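Local coordinates for protein transport protein SEC16 (Saccharomyces cerevisiae, PDB 3MZK) that helps initiate assembly of the COPII coat for transport vesicles leaving the endoplasmic reticulum, takes part in cargo selection, and also acts in autophagy, at residues 68-73 and 339-344; 331-336 and 359-364; 86-91 and 101-106; 107-112 and 300-305; 181-186 and 192-197. All blocks are in the same frame, centred on the assembly; numbering follows the deposited sequence.

Contact 1: residues 68-73 and 339-344; sequences GPLGSA and YEYIFS
Leu70 and Tyr341 make the apolar part of this contact, their side chains crossing at roughly a right angle. Leu70 touches twice: its CD1 comes to 4.0 Å from Tyr341 CB, and its own CB lies 4.1 Å from Tyr341 CD1, so the root of the leucine lies by the ring and its tip by the root of the tyrosine. Leu70 also packs on Leu80 of helix 77-94. Tyr341 has its ring carbon CG anti to the backbone N (chi1 -176°), which swings the ring off helix 330-344 toward the loop.

The second kind of contact is backbone against ring. Gly71 N sits 3.9 Å from Tyr341 CD1, approaching the ring obliquely. The positive phi of Gly71 (84°) would press a CB against the preceding carbonyl, so this turn calls for glycine. In fold terms, the connection between helix 61-65 and helix 77-94 is laid against a helix that comes some 270 residues later in the ACE1-like helical domain. The Tyr341 ring also makes an edge-to-face contact with Tyr345.

A polar link runs beside the pair rather than within it. The amide of Leu70 is hydrogen-bonded to a carboxylate oxygen of Glu337, one turn before Tyr341 on helix 330-344, which ties the loop down just where Leu70 packs.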
# COMPACT_ATOMS: atom_id res chain seq x y z
N GLY B 68 -10.54 0.57 43.06
CA GLY B 68 -11.66 1.41 42.65
C GLY B 68 -11.99 1.31 41.17
O GLY B 68 -11.61 0.35 40.51
N PRO B 69 -12.73 2.31 40.66
CA PRO B 69 -13.02 2.38 39.22
C PRO B 69 -11.80 2.83 38.43
O PRO B 69 -11.33 3.95 38.64
CB PRO B 69 -14.11 3.47 39.14
CG PRO B 69 -14.60 3.66 40.54
CD PRO B 69 -13.44 3.34 41.42
N LEU B 70 -11.28 1.98 37.56
CA LEU B 70 -10.19 2.39 36.68
C LEU B 70 -10.72 3.46 35.73
O LEU B 70 -11.93 3.53 35.49
CB LEU B 70 -9.67 1.21 35.86
CG LEU B 70 -9.28 -0.04 36.64
CD1 LEU B 70 -8.80 -1.12 35.69
CD2 LEU B 70 -8.21 0.30 37.66
N GLY B 71 -9.84 4.28 35.19
CA GLY B 71 -10.27 5.34 34.31
C GLY B 71 -10.71 6.55 35.11
O GLY B 71 -10.52 7.69 34.68
N SER B 72 -11.32 6.31 36.26
CA SER B 72 -11.48 7.37 37.24
C SER B 72 -10.07 7.88 37.44
O SER B 72 -9.17 7.09 37.73
CB SER B 72 -12.04 6.83 38.55
OG SER B 72 -11.12 7.00 39.61
N ALA B 73 -9.87 9.17 37.27
CA ALA B 73 -8.51 9.70 37.18
C ALA B 73 -7.82 9.91 38.52
O ALA B 73 -6.66 10.34 38.57
CB ALA B 73 -8.49 10.98 36.34
N TYR B 339 -9.15 -4.45 30.47
CA TYR B 339 -9.03 -4.40 29.02
C TYR B 339 -9.44 -3.02 28.51
O TYR B 339 -8.85 -2.50 27.57
CB TYR B 339 -9.89 -5.49 28.39
CG TYR B 339 -9.66 -5.71 26.92
CD1 TYR B 339 -8.39 -5.98 26.42
CD2 TYR B 339 -10.73 -5.69 26.02
CE1 TYR B 339 -8.17 -6.20 25.06
CE2 TYR B 339 -10.52 -5.90 24.66
CZ TYR B 339 -9.25 -6.16 24.19
OH TYR B 339 -9.04 -6.37 22.85
N GLU B 340 -10.45 -2.43 29.15
CA GLU B 340 -10.90 -1.09 28.76
C GLU B 340 -9.83 -0.05 29.09
O GLU B 340 -9.52 0.82 28.28
CB GLU B 340 -12.20 -0.73 29.46
CG GLU B 340 -12.76 0.62 29.07
CD GLU B 340 -13.97 1.01 29.90
OE1 GLU B 340 -13.90 0.87 31.14
OE2 GLU B 340 -14.99 1.43 29.31
N TYR B 341 -9.28 -0.15 30.30
CA TYR B 341 -8.23 0.76 30.72
C TYR B 341 -7.07 0.76 29.73
O TYR B 341 -6.52 1.81 29.41
CB TYR B 341 -7.73 0.40 32.12
CG TYR B 341 -6.70 1.36 32.67
CD1 TYR B 341 -7.06 2.65 33.04
CD2 TYR B 341 -5.37 0.96 32.83
CE1 TYR B 341 -6.12 3.53 33.55
CE2 TYR B 341 -4.43 1.84 33.34
CZ TYR B 341 -4.81 3.12 33.70
OH TYR B 341 -3.88 3.99 34.21
N ILE B 342 -6.72 -0.42 29.24
CA ILE B 342 -5.62 -0.55 28.29
C ILE B 342 -5.89 0.23 27.00
O ILE B 342 -5.00 0.92 26.48
CB ILE B 342 -5.33 -2.03 27.97
CG1 ILE B 342 -4.77 -2.74 29.20
CG2 ILE B 342 -4.37 -2.16 26.81
CD1 ILE B 342 -4.69 -4.24 29.06
N PHE B 343 -7.11 0.15 26.50
CA PHE B 343 -7.52 0.93 25.34
C PHE B 343 -7.49 2.41 25.64
O PHE B 343 -7.39 3.23 24.73
CB PHE B 343 -8.95 0.56 24.91
CG PHE B 343 -9.03 -0.62 23.99
CD1 PHE B 343 -9.68 -0.51 22.77
CD2 PHE B 343 -8.48 -1.84 24.35
CE1 PHE B 343 -9.77 -1.59 21.91
CE2 PHE B 343 -8.57 -2.92 23.50
CZ PHE B 343 -9.21 -2.80 22.28
N SER B 344 -7.59 2.77 26.91
CA SER B 344 -7.76 4.17 27.29
C SER B 344 -6.49 4.98 27.07
O SER B 344 -6.55 6.20 26.92
CB SER B 344 -8.22 4.29 28.75
OG SER B 344 -7.13 4.13 29.65

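Contact 2: residues 331-336 and 359-364; sequences ESILWD and KIYHAS
Ile333 fills the gap between helix 330-344 and helix 356-368, where it meets both His362 and Tyr361. The helices belong to the ACE1-like domain, and their segments 331-336 and 359-364 cross at a signed angle of -126° with axes 10.4 Å apart at closest approach.

From CB of Ile333 the side chain splits. One branch, CG2, lies anti to the backbone N and settles over one face of the His362 imidazole, 3.6 Å from the ring centroid and displaced toward the rim on the side of CG and ND1: a CH-pi contact. The other branch sets out through CG1, 4.1 Å from Tyr361 CE2, and ends in CD1, which closes to 3.6 Å of that same Tyr361 CE2 in an oblique approach, isoleucine and tyrosine crossing near a right angle. An alanine here would remove both branches, which would probably leave the imidazole face without its methyl and open a gap beside the tyrosine ring.

The rings are held from other directions too. Tyr361 OH is hydrogen-bonded to the carbonyl of Asn328, and His362 meets Tyr378 edge-to-face. A chain of another protein in the assembly packs against Trp335, Ile360 and Tyr361, so both helices also contribute to that interface. Next along the first helix, Leu334 points its CB away, yet its CD2 curls back to 4.3 Å from His362 CE1.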
# COMPACT_ATOMS: atom_id res chain seq x y z
N GLU B 331 -14.25 -12.51 37.39
CA GLU B 331 -13.11 -12.38 36.47
C GLU B 331 -13.49 -11.50 35.28
O GLU B 331 -12.75 -10.57 34.93
CB GLU B 331 -12.64 -13.75 35.97
CG GLU B 331 -12.08 -14.66 37.05
CD GLU B 331 -13.14 -15.12 38.04
OE1 GLU B 331 -14.29 -15.35 37.62
OE2 GLU B 331 -12.81 -15.24 39.25
N SER B 332 -14.63 -11.79 34.68
CA SER B 332 -15.12 -11.03 33.54
C SER B 332 -15.29 -9.55 33.87
O SER B 332 -14.93 -8.68 33.07
CB SER B 332 -16.45 -11.60 33.03
OG SER B 332 -16.92 -10.87 31.91
N ILE B 333 -15.85 -9.25 35.03
CA ILE B 333 -16.04 -7.86 35.43
C ILE B 333 -14.70 -7.13 35.43
O ILE B 333 -14.57 -6.05 34.85
CB ILE B 333 -16.65 -7.75 36.83
CG1 ILE B 333 -18.05 -8.37 36.85
CG2 ILE B 333 -16.72 -6.29 37.28
CD1 ILE B 333 -18.69 -8.35 38.22
N LEU B 334 -13.72 -7.72 36.09
CA LEU B 334 -12.41 -7.11 36.26
C LEU B 334 -11.61 -7.12 34.95
O LEU B 334 -11.08 -6.09 34.53
CB LEU B 334 -11.63 -7.81 37.38
CG LEU B 334 -12.33 -7.84 38.74
CD1 LEU B 334 -11.53 -8.64 39.75
CD2 LEU B 334 -12.57 -6.43 39.27
N TRP B 335 -11.53 -8.28 34.31
CA TRP B 335 -10.86 -8.36 33.02
C TRP B 335 -11.40 -7.31 32.06
O TRP B 335 -10.64 -6.55 31.47
CB TRP B 335 -11.02 -9.75 32.41
CG TRP B 335 -10.24 -10.79 33.12
CD1 TRP B 335 -9.18 -10.60 33.95
CD2 TRP B 335 -10.46 -12.21 33.07
NE1 TRP B 335 -8.72 -11.80 34.42
CE2 TRP B 335 -9.49 -12.81 33.89
CE3 TRP B 335 -11.39 -13.02 32.41
CZ2 TRP B 335 -9.41 -14.18 34.08
CZ3 TRP B 335 -11.31 -14.39 32.59
CH2 TRP B 335 -10.33 -14.96 33.42
N ASP B 336 -12.72 -7.26 31.92
CA ASP B 336 -13.33 -6.30 31.01
C ASP B 336 -12.94 -4.86 31.32
O ASP B 336 -12.65 -4.09 30.40
CB ASP B 336 -14.85 -6.45 30.99
CG ASP B 336 -15.30 -7.64 30.18
OD1 ASP B 336 -14.50 -8.13 29.36
OD2 ASP B 336 -16.46 -8.10 30.36
N LYS B 359 -20.64 -2.74 34.56
CA LYS B 359 -20.09 -1.88 35.60
C LYS B 359 -21.11 -1.57 36.69
O LYS B 359 -20.77 -1.57 37.88
CB LYS B 359 -19.57 -0.57 35.00
CG LYS B 359 -18.35 -0.73 34.11
CD LYS B 359 -17.77 0.62 33.76
CE LYS B 359 -16.64 0.50 32.76
NZ LYS B 359 -16.20 1.85 32.30
N ILE B 360 -22.35 -1.32 36.29
CA ILE B 360 -23.42 -1.06 37.24
C ILE B 360 -23.68 -2.32 38.05
O ILE B 360 -23.87 -2.26 39.27
CB ILE B 360 -24.72 -0.63 36.52
CG1 ILE B 360 -24.47 0.63 35.69
CG2 ILE B 360 -25.84 -0.40 37.52
CD1 ILE B 360 -25.70 1.10 34.94
N TYR B 361 -23.69 -3.45 37.36
CA TYR B 361 -23.83 -4.75 38.01
C TYR B 361 -22.69 -4.97 39.00
O TYR B 361 -22.88 -5.61 40.04
CB TYR B 361 -23.85 -5.83 36.93
CG TYR B 361 -23.50 -7.22 37.40
CD1 TYR B 361 -24.30 -7.89 38.31
CD2 TYR B 361 -22.39 -7.87 36.89
CE1 TYR B 361 -23.98 -9.18 38.71
CE2 TYR B 361 -22.06 -9.15 37.29
CZ TYR B 361 -22.86 -9.79 38.19
OH TYR B 361 -22.53 -11.06 38.58
N HIS B 362 -21.52 -4.45 38.66
CA HIS B 362 -20.35 -4.51 39.53
C HIS B 362 -20.66 -3.74 40.82
O HIS B 362 -20.52 -4.27 41.91
CB HIS B 362 -19.13 -3.92 38.81
CG HIS B 362 -17.85 -4.00 39.59
ND1 HIS B 362 -16.69 -3.39 39.17
CD2 HIS B 362 -17.56 -4.62 40.76
CE1 HIS B 362 -15.73 -3.62 40.05
NE2 HIS B 362 -16.23 -4.37 41.02
N ALA B 363 -21.10 -2.50 40.67
CA ALA B 363 -21.49 -1.67 41.81
C ALA B 363 -22.55 -2.35 42.66
O ALA B 363 -22.53 -2.26 43.88
CB ALA B 363 -21.98 -0.31 41.35
N SER B 364 -23.49 -3.02 42.01
CA SER B 364 -24.53 -3.77 42.71
C SER B 364 -23.91 -4.87 43.56
O SER B 364 -24.34 -5.11 44.69
CB SER B 364 -25.52 -4.36 41.71
OG SER B 364 -26.66 -4.89 42.35

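Contact 3: residues 86-91 and 101-106; sequences TTIKSI and TIWQLL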
# COMPACT_ATOMS: atom_id res chain seq x y z
N THR B 86 -0.22 -9.27 42.90
CA THR B 86 -0.75 -9.89 44.11
C THR B 86 -1.81 -10.93 43.80
O THR B 86 -1.69 -12.09 44.18
CB THR B 86 -1.37 -8.84 45.04
OG1 THR B 86 -0.41 -7.81 45.30
CG2 THR B 86 -1.79 -9.48 46.35
N THR B 87 -2.85 -10.49 43.10
CA THR B 87 -3.99 -11.35 42.78
C THR B 87 -3.55 -12.60 42.04
O THR B 87 -3.92 -13.72 42.42
CB THR B 87 -5.03 -10.60 41.93
OG1 THR B 87 -5.45 -9.42 42.61
CG2 THR B 87 -6.23 -11.49 41.67
N ILE B 88 -2.76 -12.42 40.99
CA ILE B 88 -2.26 -13.52 40.18
C ILE B 88 -1.46 -14.52 41.01
O ILE B 88 -1.58 -15.73 40.83
CB ILE B 88 -1.40 -13.01 39.01
CG1 ILE B 88 -2.25 -12.18 38.05
CG2 ILE B 88 -0.76 -14.18 38.28
CD1 ILE B 88 -1.44 -11.45 37.00
N LYS B 89 -0.64 -14.01 41.92
CA LYS B 89 0.13 -14.87 42.81
C LYS B 89 -0.81 -15.70 43.68
O LYS B 89 -0.80 -16.93 43.61
CB LYS B 89 1.06 -14.03 43.69
N SER B 90 -1.62 -15.03 44.48
CA SER B 90 -2.54 -15.70 45.39
C SER B 90 -3.43 -16.71 44.67
O SER B 90 -3.63 -17.82 45.16
CB SER B 90 -3.41 -14.68 46.13
OG SER B 90 -3.94 -13.72 45.23
N ILE B 91 -3.94 -16.33 43.50
CA ILE B 91 -4.85 -17.19 42.75
C ILE B 91 -4.20 -18.50 42.32
O ILE B 91 -4.71 -19.58 42.61
CB ILE B 91 -5.41 -16.48 41.51
CG1 ILE B 91 -6.46 -15.45 41.92
CG2 ILE B 91 -5.98 -17.50 40.53
CD1 ILE B 91 -7.13 -14.76 40.76
N THR B 101 -3.58 -17.77 31.65
CA THR B 101 -3.26 -17.12 30.38
C THR B 101 -3.82 -15.70 30.29
O THR B 101 -3.06 -14.74 30.12
CB THR B 101 -3.78 -17.94 29.18
OG1 THR B 101 -3.16 -19.23 29.18
CG2 THR B 101 -3.48 -17.22 27.87
N ILE B 102 -5.14 -15.57 30.40
CA ILE B 102 -5.80 -14.27 30.28
C ILE B 102 -5.33 -13.27 31.34
O ILE B 102 -5.09 -12.10 31.04
CB ILE B 102 -7.33 -14.41 30.37
CG1 ILE B 102 -7.87 -15.16 29.15
CG2 ILE B 102 -8.00 -13.05 30.49
CD1 ILE B 102 -9.30 -15.59 29.30
N TRP B 103 -5.21 -13.74 32.58
CA TRP B 103 -4.67 -12.92 33.65
C TRP B 103 -3.34 -12.31 33.21
O TRP B 103 -3.17 -11.09 33.21
CB TRP B 103 -4.45 -13.77 34.90
CG TRP B 103 -5.66 -13.94 35.76
CD1 TRP B 103 -6.31 -15.11 36.04
CD2 TRP B 103 -6.37 -12.91 36.45
NE1 TRP B 103 -7.38 -14.87 36.87
CE2 TRP B 103 -7.44 -13.52 37.14
CE3 TRP B 103 -6.20 -11.53 36.56
CZ2 TRP B 103 -8.33 -12.80 37.92
CZ3 TRP B 103 -7.10 -10.81 37.34
CH2 TRP B 103 -8.15 -11.45 38.01
N GLN B 104 -2.40 -13.17 32.84
CA GLN B 104 -1.05 -12.76 32.53
C GLN B 104 -0.95 -11.96 31.23
O GLN B 104 -0.10 -11.08 31.09
CB GLN B 104 -0.13 -13.98 32.49
CG GLN B 104 0.08 -14.61 33.85
CD GLN B 104 0.66 -16.01 33.77
OE1 GLN B 104 0.38 -16.76 32.84
NE2 GLN B 104 1.47 -16.36 34.76
N LEU B 105 -1.83 -12.27 30.29
CA LEU B 105 -1.87 -11.55 29.03
C LEU B 105 -2.25 -10.09 29.27
O LEU B 105 -1.58 -9.18 28.77
CB LEU B 105 -2.87 -12.19 28.07
CG LEU B 105 -3.10 -11.44 26.76
CD1 LEU B 105 -1.79 -11.24 26.04
CD2 LEU B 105 -4.10 -12.18 25.89
N LEU B 106 -3.32 -9.88 30.03
CA LEU B 106 -3.76 -8.54 30.38
C LEU B 106 -2.71 -7.77 31.18
O LEU B 106 -2.55 -6.56 31.02
CB LEU B 106 -5.09 -8.59 31.14
CG LEU B 106 -6.32 -8.88 30.28
CD1 LEU B 106 -7.54 -9.13 31.15
CD2 LEU B 106 -6.58 -7.73 29.31
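Trp103 is the centre of this contact, with Ile88 and Ile91 packed against it. Helices 77-94 and 101-111 form an antiparallel helical hairpin: in segments 86-91 and 101-106 the N-to-C directions differ by 159°, and the segment axes lie 10.8 Å apart at closest approach. With its CG beside the backbone N (chi1 -84°), Trp103 sends the indole across to helix 77-94. There CD1 of Ile91 approaches the ring obliquely, 3.7 Å from Trp103 CZ2, and the two side chains cross at about a right angle.

Ile88 works one turn earlier and nearer the tryptophan's root. It slides past Trp103 in the opposite direction, with its CG1 4.2 Å from Trp103 CB. The indole also meets Trp335 edge-to-face, which joins the hairpin to helix 330-344. Thr87 keeps its OG1 hydrogen-bonded to the carbonyl of Trp83 and offers the indole a methyl instead, CG2 lying 4.1 Å from Trp103 CH2.

Contact 4: residues 107-112 and 300-305; sequences EMKLND and LFIIGN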
# COMPACT_ATOMS: atom_id res chain seq x y z
N GLU B 107 -1.97 -8.49 32.02
CA GLU B 107 -0.91 -7.87 32.80
C GLU B 107 0.19 -7.33 31.88
O GLU B 107 0.62 -6.19 32.04
CB GLU B 107 -0.32 -8.86 33.81
CG GLU B 107 0.61 -8.21 34.82
CD GLU B 107 1.29 -9.22 35.72
OE1 GLU B 107 1.47 -10.38 35.28
OE2 GLU B 107 1.65 -8.86 36.86
N MET B 108 0.62 -8.14 30.92
CA MET B 108 1.61 -7.69 29.94
C MET B 108 1.17 -6.42 29.24
O MET B 108 1.89 -5.42 29.24
CB MET B 108 1.85 -8.77 28.88
CG MET B 108 2.57 -10.01 29.36
SD MET B 108 2.90 -11.10 27.97
CE MET B 108 3.74 -9.96 26.87
N LYS B 109 -0.01 -6.47 28.64
CA LYS B 109 -0.50 -5.35 27.84
C LYS B 109 -0.65 -4.11 28.71
O LYS B 109 -0.60 -2.98 28.22
CB LYS B 109 -1.83 -5.72 27.19
CG LYS B 109 -1.75 -6.94 26.28
CD LYS B 109 -3.10 -7.31 25.69
CE LYS B 109 -3.31 -6.68 24.32
NZ LYS B 109 -3.37 -5.20 24.36
N LEU B 110 -0.81 -4.32 30.00
CA LEU B 110 -0.93 -3.21 30.93
C LEU B 110 0.42 -2.55 31.16
O LEU B 110 0.49 -1.38 31.55
CB LEU B 110 -1.52 -3.70 32.26
CG LEU B 110 -1.64 -2.67 33.38
CD1 LEU B 110 -2.57 -1.55 32.97
CD2 LEU B 110 -2.12 -3.34 34.65
N ASN B 111 1.50 -3.29 30.90
CA ASN B 111 2.84 -2.84 31.25
C ASN B 111 3.62 -2.19 30.11
O ASN B 111 4.59 -1.47 30.35
CB ASN B 111 3.67 -4.03 31.76
CG ASN B 111 3.10 -4.64 33.03
OD1 ASN B 111 2.40 -3.97 33.79
ND2 ASN B 111 3.40 -5.91 33.26
N ASP B 112 3.20 -2.48 28.88
CA ASP B 112 4.02 -2.22 27.70
C ASP B 112 5.29 -3.07 27.77
O ASP B 112 6.24 -2.84 27.01
CB ASP B 112 4.34 -0.73 27.55
CG ASP B 112 3.12 0.09 27.20
OD1 ASP B 112 2.14 0.06 27.97
OD2 ASP B 112 3.14 0.77 26.15
N LEU B 300 -7.60 -14.86 21.91
CA LEU B 300 -7.22 -14.38 20.58
C LEU B 300 -7.69 -12.96 20.33
O LEU B 300 -6.94 -12.15 19.78
CB LEU B 300 -7.72 -15.32 19.48
CG LEU B 300 -7.40 -16.81 19.67
CD1 LEU B 300 -7.51 -17.56 18.35
CD2 LEU B 300 -6.02 -16.99 20.27
N PHE B 301 -8.92 -12.65 20.72
CA PHE B 301 -9.49 -11.31 20.52
C PHE B 301 -8.71 -10.25 21.29
O PHE B 301 -8.49 -9.14 20.79
CB PHE B 301 -10.97 -11.27 20.93
CG PHE B 301 -11.87 -12.10 20.06
CD1 PHE B 301 -11.53 -12.36 18.74
CD2 PHE B 301 -13.04 -12.65 20.57
CE1 PHE B 301 -12.36 -13.13 17.93
CE2 PHE B 301 -13.87 -13.42 19.76
CZ PHE B 301 -13.54 -13.66 18.44
N ILE B 302 -8.31 -10.60 22.51
CA ILE B 302 -7.48 -9.72 23.34
C ILE B 302 -6.14 -9.42 22.66
O ILE B 302 -5.74 -8.26 22.53
CB ILE B 302 -7.22 -10.35 24.71
CG1 ILE B 302 -8.52 -10.40 25.52
CG2 ILE B 302 -6.16 -9.57 25.46
CD1 ILE B 302 -8.47 -11.34 26.71
N ILE B 303 -5.45 -10.47 22.23
CA ILE B 303 -4.18 -10.30 21.53
C ILE B 303 -4.38 -9.44 20.29
O ILE B 303 -3.54 -8.60 19.96
CB ILE B 303 -3.58 -11.65 21.11
CG1 ILE B 303 -3.32 -12.52 22.33
CG2 ILE B 303 -2.30 -11.44 20.33
CD1 ILE B 303 -2.91 -13.93 21.98
N GLY B 304 -5.50 -9.64 19.60
CA GLY B 304 -5.79 -8.91 18.39
C GLY B 304 -6.29 -7.50 18.65
O GLY B 304 -6.55 -6.74 17.72
N ASN B 305 -6.42 -7.15 19.92
CA ASN B 305 -6.98 -5.87 20.33
C ASN B 305 -8.37 -5.59 19.76
O ASN B 305 -8.69 -4.46 19.41
CB ASN B 305 -6.04 -4.72 19.98
CG ASN B 305 -5.14 -4.34 21.14
OD1 ASN B 305 -4.76 -5.19 21.94
ND2 ASN B 305 -4.82 -3.06 21.25
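Lys109 NZ donates a hydrogen bond of 2.8 Å to Asn305 OD1, the one polar bond between these segments. The ammonium lies in the carbonyl plane of the asparagine amide and uses a lone pair, with a C=O...N angle of 136°. To get there the lysine leaves helix 101-111 extended as far as CD and then bends at its last two torsions, chi3 94° and chi4 -65°, so that the chain folds over the end of helix 294-303.

That end is a Schellman motif: Asn305 is the first residue to leave helical angles, turning to positive phi, and two bonds return into the last turn, one of them from Asn305 N to Ile302 O at 2.9 Å. The lysine therefore meets a helix C-terminus, where its charge would probably be favoured by the carbonyls at this end; its CE rests 3.4 Å from Ile302 O.

The aliphatic part is used as well. Lys109 CD packs on Ile302 CG2 at 3.8 Å. A methionine in its place would keep some of this packing but is likely to leave Asn305 OD1 without its charged donor. Nearby, Ile303 packs on Trp116 and Ile119 of helix 116-123, and Ile342 of helix 330-344 touches Lys109 near its base.

Contact 5: residues 181-186 and 192-197; sequences IALLVG and DRWSEV
Segments 181-186 and 192-197 run nearly antiparallel, at 168°, with axes 8.7 Å apart, and draw together at Gly186 and Trp194, whose CA atoms are 4.7 Å from each other. A CB on Gly186 would point at the partner helix, toward Trp194 CA and Val197 CG2. The carbonyl carbon of Gly186 lies at the edge of the Trp194 ring, near its plane.

Trp194, with CG anti to the backbone N (chi1 170°), lays its indole alongside helix 179-187. Over one face stands CD2 of Leu183, 4.0 Å from the centroid of the six-membered ring and just 8° from its normal, a well-placed CH-pi contact. At the root of the same leucine, Leu183 CB comes to 3.9 Å from Trp194 CZ3.

Val197, one turn on, completes the apolar seam mainly through its CG1 methyl. This CG1 fits between two residues of the other helix, 3.4 Å from Leu183 CD2 and 3.7 Å from Ala182 CB, the leucine and valine meeting at a slant.

The hairpin lies in the helical Sec23-binding family region, a sequence family placed in the TPR clan. Helix 166-175 packs against it, Leu170 on Val185 and Val197 and Leu174 on Ala182, while Leu184 of the second subunit reaches Leu183 and Trp194.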
# COMPACT_ATOMS: atom_id res chain seq x y z
N ILE B 181 8.99 -25.16 -8.70
CA ILE B 181 8.53 -24.28 -9.77
C ILE B 181 7.03 -24.09 -9.67
O ILE B 181 6.50 -23.05 -10.06
CB ILE B 181 8.82 -24.85 -11.17
CG1 ILE B 181 9.55 -26.18 -11.05
CG2 ILE B 181 9.63 -23.86 -12.01
CD1 ILE B 181 10.04 -26.70 -12.36
N ALA B 182 6.35 -25.10 -9.15
CA ALA B 182 4.91 -24.99 -8.95
C ALA B 182 4.65 -23.78 -8.06
O ALA B 182 3.82 -22.94 -8.38
CB ALA B 182 4.37 -26.26 -8.32
N LEU B 183 5.40 -23.69 -6.96
CA LEU B 183 5.29 -22.55 -6.05
C LEU B 183 5.63 -21.24 -6.75
O LEU B 183 4.89 -20.25 -6.64
CB LEU B 183 6.19 -22.75 -4.82
CG LEU B 183 5.67 -23.77 -3.80
CD1 LEU B 183 6.65 -23.96 -2.64
CD2 LEU B 183 4.29 -23.35 -3.28
N LEU B 184 6.74 -21.23 -7.48
CA LEU B 184 7.15 -20.06 -8.24
C LEU B 184 6.06 -19.61 -9.21
O LEU B 184 5.61 -18.47 -9.15
CB LEU B 184 8.45 -20.35 -9.00
CG LEU B 184 9.61 -20.64 -8.05
CD1 LEU B 184 10.87 -21.03 -8.83
CD2 LEU B 184 9.86 -19.43 -7.16
N VAL B 185 5.64 -20.49 -10.11
CA VAL B 185 4.59 -20.16 -11.05
C VAL B 185 3.35 -19.70 -10.29
O VAL B 185 2.72 -18.70 -10.64
CB VAL B 185 4.23 -21.35 -11.96
CG1 VAL B 185 2.98 -21.05 -12.76
CG2 VAL B 185 5.39 -21.68 -12.88
N GLY B 186 3.02 -20.42 -9.22
CA GLY B 186 1.87 -20.10 -8.40
C GLY B 186 1.89 -18.69 -7.85
O GLY B 186 0.85 -18.07 -7.67
N ASP B 192 -4.40 -17.67 -4.04
CA ASP B 192 -5.32 -18.79 -4.17
C ASP B 192 -4.63 -20.08 -4.60
O ASP B 192 -4.61 -21.06 -3.85
CB ASP B 192 -6.44 -18.46 -5.16
CG ASP B 192 -7.29 -17.29 -4.71
OD1 ASP B 192 -6.75 -16.36 -4.08
OD2 ASP B 192 -8.51 -17.30 -4.98
N ARG B 193 -4.06 -20.09 -5.80
CA ARG B 193 -3.40 -21.28 -6.30
C ARG B 193 -2.09 -21.55 -5.58
O ARG B 193 -1.65 -22.70 -5.47
CB ARG B 193 -3.19 -21.19 -7.82
CG ARG B 193 -4.50 -21.24 -8.59
CD ARG B 193 -4.29 -21.65 -10.02
NE ARG B 193 -5.53 -21.58 -10.78
CZ ARG B 193 -6.07 -20.45 -11.22
NH1 ARG B 193 -5.48 -19.29 -10.96
NH2 ARG B 193 -7.20 -20.47 -11.91
N TRP B 194 -1.46 -20.49 -5.07
CA TRP B 194 -0.30 -20.63 -4.21
C TRP B 194 -0.61 -21.62 -3.09
O TRP B 194 0.14 -22.56 -2.84
CB TRP B 194 0.10 -19.28 -3.63
CG TRP B 194 1.15 -19.36 -2.56
CD1 TRP B 194 0.94 -19.46 -1.21
CD2 TRP B 194 2.57 -19.36 -2.75
NE1 TRP B 194 2.14 -19.51 -0.55
CE2 TRP B 194 3.16 -19.45 -1.47
CE3 TRP B 194 3.40 -19.29 -3.87
CZ2 TRP B 194 4.54 -19.48 -1.29
CZ3 TRP B 194 4.77 -19.31 -3.68
CH2 TRP B 194 5.32 -19.41 -2.40
N SER B 195 -1.74 -21.39 -2.42
CA SER B 195 -2.18 -22.24 -1.33
C SER B 195 -2.40 -23.68 -1.78
O SER B 195 -1.98 -24.63 -1.11
CB SER B 195 -3.46 -21.68 -0.71
OG SER B 195 -4.00 -22.58 0.24
N GLU B 196 -3.06 -23.85 -2.93
CA GLU B 196 -3.34 -25.19 -3.44
C GLU B 196 -2.05 -25.98 -3.66
O GLU B 196 -2.00 -27.18 -3.42
CB GLU B 196 -4.14 -25.11 -4.74
N VAL B 197 -1.01 -25.29 -4.13
CA VAL B 197 0.28 -25.93 -4.33
C VAL B 197 0.85 -26.41 -3.00
O VAL B 197 1.42 -27.50 -2.92
CB VAL B 197 1.28 -24.99 -5.03
CG1 VAL B 197 2.65 -25.65 -5.15
CG2 VAL B 197 0.75 -24.56 -6.39

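Overall arrangement
From the N terminus, contact 3 closes first, joining helices 77-94 and 101-111 as a local hairpin. Contact 4 then spans nearly 190 residues, bringing the end of helix 101-111 to the end of helix 294-303. Within that long excursion lies contact 5, a short hairpin whose centre is about 35 Å from that of contact 4. Contact 1 encloses all three, tying the loop before helix 77-94 to helix 330-344. Contact 2 crosses contact 1, since its first segment precedes 339-344 on the shared helix 330-344 and its second lies beyond it; a Glu340-Lys359 salt bridge connects them. Helix 330-344 thus touches both early and late helices.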